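MHP1 (PDB 2JLN) imports 5-aryl-substituted hydantoins, such as indolylmethyl and benzyl hydantoin, across the membrane by sodium-dependent symport, preferring the L isomers. Local coordinates at residues 52-58 with 201-207; 48-52 with 212-216. One frame throughout, in Å; residues are numbered along the deposited sequence.

Contact 1: 52-58 with 201-207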
loop_
_atom_site.group_PDB
_atom_site.type_symbol
_atom_site.label_atom_id
_atom_site.label_comp_id
_atom_site.label_asym_id
_atom_site.label_seq_id
_atom_site.Cartn_x
_atom_site.Cartn_y
_atom_site.Cartn_z
ATOM N N MET A 52 -8.295 -19.850 1.505
ATOM C CA MET A 52 -9.415 -19.694 2.427
ATOM C C MET A 52 -10.556 -20.686 2.199
ATOM O O MET A 52 -11.304 -20.950 3.129
ATOM C CB MET A 52 -9.968 -18.277 2.349
ATOM C CG MET A 52 -9.010 -17.234 2.856
ATOM S SD MET A 52 -8.982 -17.203 4.653
ATOM C CE MET A 52 -10.641 -16.582 4.903
ATOM N N THR A 53 -10.710 -21.212 0.977
ATOM C CA THR A 53 -11.812 -22.135 0.663
ATOM C C THR A 53 -11.688 -23.412 1.466
ATOM O O THR A 53 -12.665 -24.119 1.673
ATOM C CB THR A 53 -11.833 -22.565 -0.800
ATOM O OG1 THR A 53 -10.561 -23.123 -1.131
ATOM C CG2 THR A 53 -12.159 -21.401 -1.724
ATOM N N SER A 54 -10.472 -23.719 1.896
ATOM C CA SER A 54 -10.246 -24.767 2.888
ATOM C C SER A 54 -11.047 -24.591 4.182
ATOM O O SER A 54 -11.463 -25.562 4.760
ATOM C CB SER A 54 -8.756 -24.845 3.239
ATOM O OG SER A 54 -8.563 -25.496 4.478
ATOM N N SER A 55 -11.256 -23.365 4.651
ATOM C CA SER A 55 -11.885 -23.152 5.959
ATOM C C SER A 55 -13.335 -22.652 5.888
ATOM O O SER A 55 -14.110 -22.813 6.835
ATOM C CB SER A 55 -11.037 -22.195 6.808
ATOM O OG SER A 55 -9.654 -22.538 6.779
ATOM N N PHE A 56 -13.703 -22.029 4.774
ATOM C CA PHE A 56 -15.055 -21.507 4.605
ATOM C C PHE A 56 -15.459 -21.787 3.171
ATOM O O PHE A 56 -14.613 -22.139 2.341
ATOM C CB PHE A 56 -15.114 -19.995 4.873
ATOM C CG PHE A 56 -14.368 -19.549 6.110
ATOM C CD1 PHE A 56 -15.039 -19.266 7.277
ATOM C CD2 PHE A 56 -12.993 -19.387 6.089
ATOM C CE1 PHE A 56 -14.354 -18.847 8.408
ATOM C CE2 PHE A 56 -12.299 -18.971 7.220
ATOM C CZ PHE A 56 -12.985 -18.698 8.379
ATOM N N GLN A 57 -16.738 -21.643 2.857
ATOM C CA GLN A 57 -17.132 -21.818 1.476
ATOM C C GLN A 57 -17.032 -20.519 0.630
ATOM O O GLN A 57 -17.101 -19.411 1.156
ATOM C CB GLN A 57 -18.502 -22.487 1.382
ATOM C CG GLN A 57 -19.379 -22.227 2.562
ATOM C CD GLN A 57 -20.705 -22.986 2.495
ATOM O OE1 GLN A 57 -21.398 -22.991 1.467
ATOM N NE2 GLN A 57 -21.070 -23.618 3.611
ATOM N N VAL A 58 -16.852 -20.678 -0.681
ATOM C CA VAL A 58 -16.640 -19.559 -1.584
ATOM C C VAL A 58 -17.463 -18.304 -1.284
ATOM O O VAL A 58 -16.894 -17.223 -1.207
ATOM C CB VAL A 58 -16.798 -19.974 -3.049
ATOM C CG1 VAL A 58 -16.315 -18.875 -3.958
ATOM C CG2 VAL A 58 -15.988 -21.217 -3.305
ATOM N N GLY A 201 -17.021 -24.811 -0.984
ATOM C CA GLY A 201 -15.870 -24.934 -0.097
ATOM C C GLY A 201 -16.072 -25.532 1.293
ATOM O O GLY A 201 -17.013 -26.291 1.554
ATOM N N GLY A 202 -15.144 -25.194 2.183
ATOM C CA GLY A 202 -15.354 -25.254 3.622
ATOM C C GLY A 202 -15.626 -26.590 4.277
ATOM O O GLY A 202 -16.598 -26.726 5.017
ATOM N N GLU A 203 -14.744 -27.558 4.031
ATOM C CA GLU A 203 -14.899 -28.909 4.546
ATOM C C GLU A 203 -13.873 -29.209 5.593
ATOM O O GLU A 203 -13.498 -30.361 5.763
ATOM C CB GLU A 203 -14.706 -29.925 3.433
ATOM C CG GLU A 203 -15.981 -30.448 2.855
ATOM C CD GLU A 203 -15.748 -31.188 1.568
ATOM O OE1 GLU A 203 -14.642 -31.749 1.397
ATOM O OE2 GLU A 203 -16.677 -31.201 0.731
ATOM N N ASN A 204 -13.402 -28.189 6.287
ATOM C CA ASN A 204 -12.356 -28.383 7.276
ATOM C C ASN A 204 -12.307 -27.183 8.221
ATOM O O ASN A 204 -11.250 -26.564 8.403
ATOM C CB ASN A 204 -11.017 -28.606 6.564
ATOM C CG ASN A 204 -9.860 -28.850 7.535
ATOM O OD1 ASN A 204 -8.693 -28.807 7.134
ATOM N ND2 ASN A 204 -10.177 -29.099 8.817
ATOM N N PRO A 205 -13.472 -26.824 8.793
ATOM C CA PRO A 205 -13.630 -25.599 9.588
ATOM C C PRO A 205 -12.735 -25.625 10.815
ATOM O O PRO A 205 -12.261 -26.713 11.166
ATOM C CB PRO A 205 -15.109 -25.643 9.992
ATOM C CG PRO A 205 -15.474 -27.088 9.855
ATOM C CD PRO A 205 -14.766 -27.494 8.618
ATOM N N GLY A 206 -12.511 -24.463 11.440
ATOM C CA GLY A 206 -11.577 -24.326 12.557
ATOM C C GLY A 206 -11.095 -22.890 12.776
ATOM O O GLY A 206 -11.017 -22.392 13.913
ATOM N N MET A 207 -10.770 -22.223 11.670
ATOM C CA MET A 207 -10.338 -20.836 11.666
ATOM C C MET A 207 -11.512 -19.926 11.973
ATOM O O MET A 207 -12.550 -20.014 11.314
ATOM C CB MET A 207 -9.815 -20.496 10.277
ATOM C CG MET A 207 -8.959 -19.264 10.221
ATOM S SD MET A 207 -8.137 -19.106 8.628
ATOM C CE MET A 207 -9.161 -17.871 7.825
#
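Met-207 crosses from segment 201-207 to meet Ser-55, Met-52 and Phe-56 of segment 52-58. CB lies beside Ser-55, 4.1 Å from the Ser-55 CB atom. SD passes Ser-55 OG at 4.2 Å, a van der Waals approach. With CG anti to the backbone N (chi1 -162°) and a bend at the last torsion (chi3 102°), the CE methyl touches both Met-52 SD and Phe-56 CE2, and lies at the edge of the Phe-56 ring, in its plane. The Met-207 chain runs roughly perpendicular to both of these side chains. Its backbone O also comes close to the ring, obliquely to Phe-56 CZ.

The two loops are tied by a backbone bond: Gly-202 N donates to Thr-53 O at 2.7 Å, with an N-H...O angle of 165°. Gly-202 has a positive phi, and a side chain here would run into the backbone at Phe-56 and Gln-57. Met-52 O accepts from both Ser-55 N and Phe-56 N, which folds the chain into a tight turn after Met-52.

This turn leads into helix 58-79, while segment 201-207 leads into helix 209-217, where Ala-212 touches Met-52, Phe-56 and Met-207. Thr-53 and Val-58 pack against helix 242-278.

Contact 2: 48-52 with 212-216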
loop_
_atom_site.group_PDB
_atom_site.type_symbol
_atom_site.label_atom_id
_atom_site.label_comp_id
_atom_site.label_asym_id
_atom_site.label_seq_id
_atom_site.Cartn_x
_atom_site.Cartn_y
_atom_site.Cartn_z
ATOM N N ALA A 48 -4.480 -15.823 -1.490
ATOM C CA ALA A 48 -5.209 -15.685 -0.252
ATOM C C ALA A 48 -6.604 -16.294 -0.326
ATOM O O ALA A 48 -6.975 -17.066 0.525
ATOM C CB ALA A 48 -5.294 -14.227 0.130
ATOM N N ALA A 49 -7.377 -15.923 -1.339
ATOM C CA ALA A 49 -8.783 -16.291 -1.421
ATOM C C ALA A 49 -8.906 -17.748 -1.788
ATOM O O ALA A 49 -9.887 -18.389 -1.428
ATOM C CB ALA A 49 -9.500 -15.438 -2.438
ATOM N N GLY A 50 -7.908 -18.273 -2.499
ATOM C CA GLY A 50 -7.811 -19.701 -2.784
ATOM C C GLY A 50 -7.657 -20.595 -1.557
ATOM O O GLY A 50 -8.489 -21.473 -1.298
ATOM N N GLN A 51 -6.593 -20.377 -0.792
ATOM C CA GLN A 51 -6.411 -21.076 0.475
ATOM C C GLN A 51 -7.536 -20.935 1.530
ATOM O O GLN A 51 -7.724 -21.815 2.353
ATOM C CB GLN A 51 -5.071 -20.691 1.050
ATOM C CG GLN A 51 -3.969 -21.119 0.114
ATOM C CD GLN A 51 -2.588 -20.808 0.660
ATOM O OE1 GLN A 51 -1.582 -21.350 0.175
ATOM N NE2 GLN A 51 -2.527 -19.927 1.674
ATOM N N MET A 52 -8.295 -19.850 1.505
ATOM C CA MET A 52 -9.415 -19.694 2.427
ATOM C C MET A 52 -10.556 -20.686 2.199
ATOM O O MET A 52 -11.304 -20.950 3.129
ATOM C CB MET A 52 -9.968 -18.277 2.349
ATOM C CG MET A 52 -9.010 -17.234 2.856
ATOM S SD MET A 52 -8.982 -17.203 4.653
ATOM C CE MET A 52 -10.641 -16.582 4.903
ATOM N N ALA A 212 -10.048 -14.497 9.517
ATOM C CA ALA A 212 -10.082 -14.554 8.057
ATOM C C ALA A 212 -10.002 -13.137 7.502
ATOM O O ALA A 212 -9.153 -12.834 6.654
ATOM C CB ALA A 212 -11.343 -15.236 7.588
ATOM N N ILE A 213 -10.891 -12.276 8.007
ATOM C CA ILE A 213 -10.941 -10.879 7.624
ATOM C C ILE A 213 -9.565 -10.260 7.815
ATOM O O ILE A 213 -9.072 -9.533 6.948
ATOM C CB ILE A 213 -11.953 -10.093 8.454
ATOM C CG1 ILE A 213 -13.337 -10.727 8.370
ATOM C CG2 ILE A 213 -12.028 -8.648 7.970
ATOM C CD1 ILE A 213 -14.469 -9.815 8.867
ATOM N N MET A 214 -8.945 -10.563 8.946
ATOM C CA MET A 214 -7.610 -10.066 9.241
ATOM C C MET A 214 -6.553 -10.539 8.255
ATOM O O MET A 214 -5.475 -9.983 8.216
ATOM C CB MET A 214 -7.197 -10.483 10.656
ATOM C CG MET A 214 -5.914 -9.846 11.164
ATOM S SD MET A 214 -6.072 -8.050 11.211
ATOM C CE MET A 214 -7.820 -7.853 11.623
ATOM N N ILE A 215 -6.831 -11.575 7.477
ATOM C CA ILE A 215 -5.837 -12.037 6.515
ATOM C C ILE A 215 -5.918 -11.207 5.250
ATOM O O ILE A 215 -4.906 -10.964 4.609
ATOM C CB ILE A 215 -5.951 -13.543 6.215
ATOM C CG1 ILE A 215 -5.327 -14.334 7.365
ATOM C CG2 ILE A 215 -5.283 -13.918 4.881
ATOM C CD1 ILE A 215 -6.022 -15.647 7.635
ATOM N N PHE A 216 -7.106 -10.735 4.900
ATOM C CA PHE A 216 -7.225 -9.842 3.748
ATOM C C PHE A 216 -6.782 -8.388 4.022
ATOM O O PHE A 216 -6.189 -7.750 3.150
ATOM C CB PHE A 216 -8.644 -9.886 3.186
ATOM C CG PHE A 216 -9.026 -11.228 2.627
ATOM C CD1 PHE A 216 -9.948 -12.034 3.283
ATOM C CD2 PHE A 216 -8.447 -11.691 1.452
ATOM C CE1 PHE A 216 -10.280 -13.273 2.772
ATOM C CE2 PHE A 216 -8.777 -12.932 0.934
ATOM C CZ PHE A 216 -9.682 -13.726 1.591
#
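The Phe-216 ring is directed toward helix 44-52, and its CE2-CZ side makes most of the contact. Near the ring plane, at the edge, sits Ala-49 N, 4.0 Å from Phe-216 CE2. Ala-48 CB approaches CE2 of the same ring obliquely at 3.8 Å. Met-52 CG also comes in obliquely, 3.8 Å from Phe-216 CZ. The sulfur of Met-52 completes a Met-aromatic contact: SD is 5.4 Å from the ring centroid and 48° off the ring normal. Phe-216 and Met-52 extend toward each other from their two helices. With CG anti to the carbonyl carbon (chi1 -64°), the Phe-216 ring swings across so that CE2 and CZ reach Ala-48, Ala-49 and Met-52.

The short helical axes are nearly antiparallel, at 163°, and approach to 11.0 Å, a wide spacing filled by the methionine and phenylalanine side chains. This matches the LeuT-type fold of the APC clan, in which the first and sixth transmembrane helices are interrupted and run in opposite directions; here helix 44-52 follows the break after helix 29-40, and helix 209-217 precedes the break at Gly-219.

Replacing Phe-216 by an alanine is likely to deprive Met-52 of its aromatic partner and open a gap beside Ala-48, Ala-49 and Ile-65 of helix 58-79, which also touches the ring. Ile-215 CD1 approaches Met-52 SD loosely, at 4.5 Å, and this isoleucine also touches Met-207 of the preceding loop.

Contact 1 and contact 2 form one continuous patch, their centres 10 Å apart, and Met-52 belongs to both. Further packing joins them: Met-207 CE approaches Ile-215 CD1 to 3.9 Å, and Phe-56 CE2 lies 3.9 Å from Ala-212 CB. The patch runs from the two loops of contact 1 inward along helices 44-52 and 209-217. Contact 2 lies deeper, its centre about 17 Å from the chain centre against 28 Å for contact 1. The Phe-216 side chain is about 7 Å from the substrate-binding Gly-219 and about 5 Å from the mercury ion bound by Cys-69 and Trp-220, whereas the Met-52 side chain is about 12 Å from each.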